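Local atomic coordinates of protein translation elongation factor 1A (Methanosarcina mazei, PDB entry 3WND), a protein that binds GDP and, in its GTP-bound form, cysteinyl-tRNA(Cys), and probably acts as a SelB/EF-Tu-like translation elongation factor. Residues Y53-D56 / K57-R60; T73-S76 / L77-L81. All blocks are in the same frame, centred on the assembly; numbering follows the deposited sequence.

From the N terminus the chain runs down strand 51-55 and meets contact 1 (53-56 with 57-60), which closes the hairpin leading into strand 61-66. Strand 61-66 runs back through the G-domain sheet, between strands 51-55 and 21-28, and delivers the chain to contact 2 (73-76 with 77-81), the first turns of helix 74-83. The two are strictly in series, each built from consecutive residues, and neither encloses nor crosses the other. Their centres are about 23 Å apart and their nearest atoms about 10 Å, without touching. Contact 1 links strands 51-55 and 61-66 and, through R60, reaches helix 167-187, whereas contact 2 joins the sheet to the C-terminal domain.

Contact 1. Residues Y53-D56 / K57-R60; sequences YNND and KEGR
The side-chain amide of N55 has K57 and E58 on opposite faces. The aliphatic chain of K57 passes on one side, with CE 4.2 Å from N55 ND2, and the E58 side chain lies on the other, with CG 3.5 Å from N55 OD1. The two ends of the amide hold the turn, each by a bond somewhat tilted from its plane. N55 OD1 accepts from K57 N at 3.0 Å, 154° at the carbonyl oxygen, and this bond from side chain to the second residue on makes an Asx turn. N55 ND2 donates to E58 OE2 at 3.0 Å, meeting OE2 from above the carboxylate plane; the amide and carboxylate planes stand 79° apart. ND2 also donates to L41 O, its stronger partner, so the amide is fixed in its rotation from both ends. With CG anti to the backbone N (chi1 -163°), the N55 side chain reaches forward to the next residues. A water lies inside the turn, 2.8 Å from N55 O, to which it probably donates, and accepts from E58 N at 2.8 Å. The E58 carboxylate also has K171 as a weak, long ion-pair partner. This is the loop of a beta-hairpin: N55 bonds through its backbone to M62 on strand 61-66, and N54 bonds to K43 on the other side, the edge strand 43-47 of the G-domain sheet. Beyond the turn, R60 reaches helix 167-187, where E182 takes its NE in a salt bridge and N175 its NH1 in a hydrogen bond.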
# COMPACT_ATOMS: atom_id res chain seq x y z
N TYR A 53 13.51 0.66 -0.88
CA TYR A 53 14.75 -0.07 -1.09
C TYR A 53 14.61 -0.69 -2.45
O TYR A 53 13.78 -1.58 -2.69
CB TYR A 53 14.98 -1.18 -0.03
CG TYR A 53 15.27 -0.55 1.33
CD1 TYR A 53 14.24 -0.22 2.19
CD2 TYR A 53 16.59 -0.30 1.73
CE1 TYR A 53 14.49 0.43 3.42
CE2 TYR A 53 16.85 0.30 2.98
CZ TYR A 53 15.80 0.65 3.81
OH TYR A 53 15.98 1.21 5.06
N ASN A 54 15.36 -0.12 -3.39
CA ASN A 54 15.28 -0.59 -4.77
C ASN A 54 16.22 -1.67 -5.12
O ASN A 54 17.41 -1.70 -4.70
CB ASN A 54 15.52 0.60 -5.71
CG ASN A 54 14.59 1.75 -5.40
OD1 ASN A 54 13.35 1.61 -5.52
ND2 ASN A 54 15.14 2.90 -5.01
N ASN A 55 15.70 -2.61 -5.89
CA ASN A 55 16.55 -3.63 -6.37
C ASN A 55 16.19 -4.02 -7.78
O ASN A 55 15.24 -4.78 -7.99
CB ASN A 55 16.57 -4.83 -5.47
CG ASN A 55 17.77 -5.72 -5.76
OD1 ASN A 55 18.12 -5.94 -6.92
ND2 ASN A 55 18.42 -6.21 -4.72
N ASP A 56 16.91 -3.47 -8.76
CA ASP A 56 16.66 -3.83 -10.16
C ASP A 56 17.88 -4.64 -10.70
O ASP A 56 18.08 -4.81 -11.91
CB ASP A 56 16.37 -2.57 -11.00
CG ASP A 56 17.60 -1.75 -11.25
OD1 ASP A 56 18.64 -2.00 -10.56
OD2 ASP A 56 17.55 -0.87 -12.14
N LYS A 57 18.68 -5.16 -9.77
CA LYS A 57 19.86 -5.93 -10.05
C LYS A 57 19.55 -7.41 -10.25
O LYS A 57 20.42 -8.09 -10.65
CB LYS A 57 20.88 -5.79 -8.89
CG LYS A 57 21.37 -4.38 -8.59
CD LYS A 57 22.49 -4.45 -7.55
CE LYS A 57 22.08 -4.82 -6.11
NZ LYS A 57 23.23 -4.84 -5.11
N GLU A 58 18.31 -7.92 -9.94
CA GLU A 58 18.10 -9.35 -9.83
C GLU A 58 17.03 -9.94 -10.77
O GLU A 58 16.61 -11.17 -10.59
CB GLU A 58 17.94 -9.79 -8.38
CG GLU A 58 19.12 -9.26 -7.57
CD GLU A 58 19.11 -9.66 -6.11
OE1 GLU A 58 18.67 -10.80 -5.78
OE2 GLU A 58 19.66 -8.88 -5.31
N GLY A 59 16.64 -9.17 -11.81
CA GLY A 59 15.64 -9.71 -12.80
C GLY A 59 14.41 -8.81 -12.88
O GLY A 59 13.94 -8.42 -13.99
N ARG A 60 13.83 -8.52 -11.71
CA ARG A 60 12.63 -7.60 -11.67
C ARG A 60 13.03 -6.34 -11.14
O ARG A 60 13.94 -6.27 -10.29
CB ARG A 60 11.53 -8.19 -10.76
CG ARG A 60 10.92 -9.44 -11.28
CD ARG A 60 9.66 -9.86 -10.48
NE ARG A 60 8.84 -10.60 -11.45
CZ ARG A 60 9.08 -11.86 -11.83
NH1 ARG A 60 10.04 -12.59 -11.23
NH2 ARG A 60 8.29 -12.42 -12.76
O HOH W 1 15.90 -7.39 -8.61

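Contact 2. Residues T73-S76 / L77-L81; sequences TLKS and LITAL
This is the capped first part of helix 74-83, which follows strand 61-66 and in its place in the chain is consistent with the switch II helix of translational GTPases. Across the first turns, K75 O takes two donors from T79: the backbone N at 2.8 Å and the hydroxyl OG1 at 2.7 Å, arriving from opposite faces of the carbonyl plane. T79 OG1 can do so because it stands anti to its own carbonyl carbon (chi1 -59°), which turns it back toward the preceding helical turn. There the K75 chain runs alongside T79, with K75 CG 3.9 Å from T79 OG1, which is also reached by a weak bond from R269. The neighbouring helical bonds are I78 N to L74 O at 2.8 Å, nearly straight on to the carbonyl, and A80 N to S76 O at 3.1 Å. I78 CG1 lies 3.5 Å from the same L74 O. At the N-cap, T73 OG1 accepts from S76 N at 3.3 Å. The backbone N atoms of the first turn, L74 N and K75 N, are hydrogen-bonded to a citrate, probably from the crystallisation liquor. S76 OG is bonded to D49 O and S69 N, tying the helix to the loop that leads into it (S69) and to the one between strands 43-47 and 51-55 (D49); its side chain is about 6 Å from that of R34, a GDP-binding residue. The helix is sandwiched: L77 and L81 pack on I27 and A25 of strand 21-28, while L74, L77 and I78 meet F363 of strand 363-369, and L74 and I78 also F305 of strand 301-306.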
# COMPACT_ATOMS: atom_id res chain seq x y z
N THR A 73 2.36 5.84 13.16
CA THR A 73 1.30 6.38 12.31
C THR A 73 0.71 5.22 11.43
O THR A 73 1.42 4.29 10.98
CB THR A 73 1.75 7.47 11.32
OG1 THR A 73 2.57 6.88 10.26
CG2 THR A 73 2.50 8.55 12.01
N LEU A 74 -0.57 5.36 11.12
CA LEU A 74 -1.20 4.52 10.09
C LEU A 74 -0.86 4.88 8.70
O LEU A 74 -0.77 4.01 7.82
CB LEU A 74 -2.73 4.56 10.25
CG LEU A 74 -3.23 4.05 11.63
CD1 LEU A 74 -4.76 4.05 11.68
CD2 LEU A 74 -2.66 2.72 12.11
N LYS A 75 -0.74 6.17 8.42
CA LYS A 75 -0.42 6.63 7.05
C LYS A 75 0.82 5.89 6.48
O LYS A 75 0.86 5.54 5.29
CB LYS A 75 -0.23 8.18 7.10
CG LYS A 75 0.49 8.81 5.90
CD LYS A 75 0.66 10.32 6.09
CE LYS A 75 1.26 11.00 4.81
NZ LYS A 75 1.19 12.50 4.78
N SER A 76 1.83 5.63 7.35
CA SER A 76 3.02 4.95 6.84
C SER A 76 2.62 3.57 6.32
O SER A 76 3.01 3.17 5.19
CB SER A 76 4.06 4.85 7.97
OG SER A 76 5.25 4.06 7.54
N LEU A 77 1.86 2.84 7.13
CA LEU A 77 1.44 1.50 6.71
C LEU A 77 0.54 1.52 5.47
O LEU A 77 0.71 0.74 4.54
CB LEU A 77 0.68 0.83 7.87
CG LEU A 77 0.09 -0.58 7.61
CD1 LEU A 77 1.18 -1.60 7.47
CD2 LEU A 77 -0.85 -0.90 8.77
N ILE A 78 -0.47 2.39 5.50
CA ILE A 78 -1.47 2.36 4.44
C ILE A 78 -0.85 2.86 3.15
O ILE A 78 -1.18 2.38 2.09
CB ILE A 78 -2.76 3.08 4.84
CG1 ILE A 78 -3.36 2.45 6.13
CG2 ILE A 78 -3.69 3.11 3.59
CD1 ILE A 78 -3.59 0.94 5.99
N THR A 79 0.05 3.85 3.21
CA THR A 79 0.77 4.26 1.96
C THR A 79 1.58 3.10 1.41
O THR A 79 1.50 2.86 0.20
CB THR A 79 1.69 5.48 2.27
OG1 THR A 79 0.92 6.59 2.76
CG2 THR A 79 2.49 5.89 1.02
N ALA A 80 2.37 2.40 2.26
CA ALA A 80 3.16 1.29 1.77
C ALA A 80 2.26 0.26 1.12
O ALA A 80 2.58 -0.25 0.06
CB ALA A 80 3.87 0.64 2.94
N LEU A 81 1.14 -0.01 1.78
CA LEU A 81 0.23 -1.00 1.22
C LEU A 81 -0.41 -0.58 -0.10
O LEU A 81 -0.54 -1.40 -0.99
CB LEU A 81 -0.85 -1.47 2.20
CG LEU A 81 -0.26 -2.30 3.39
CD1 LEU A 81 -1.26 -2.66 4.44
CD2 LEU A 81 0.50 -3.61 2.91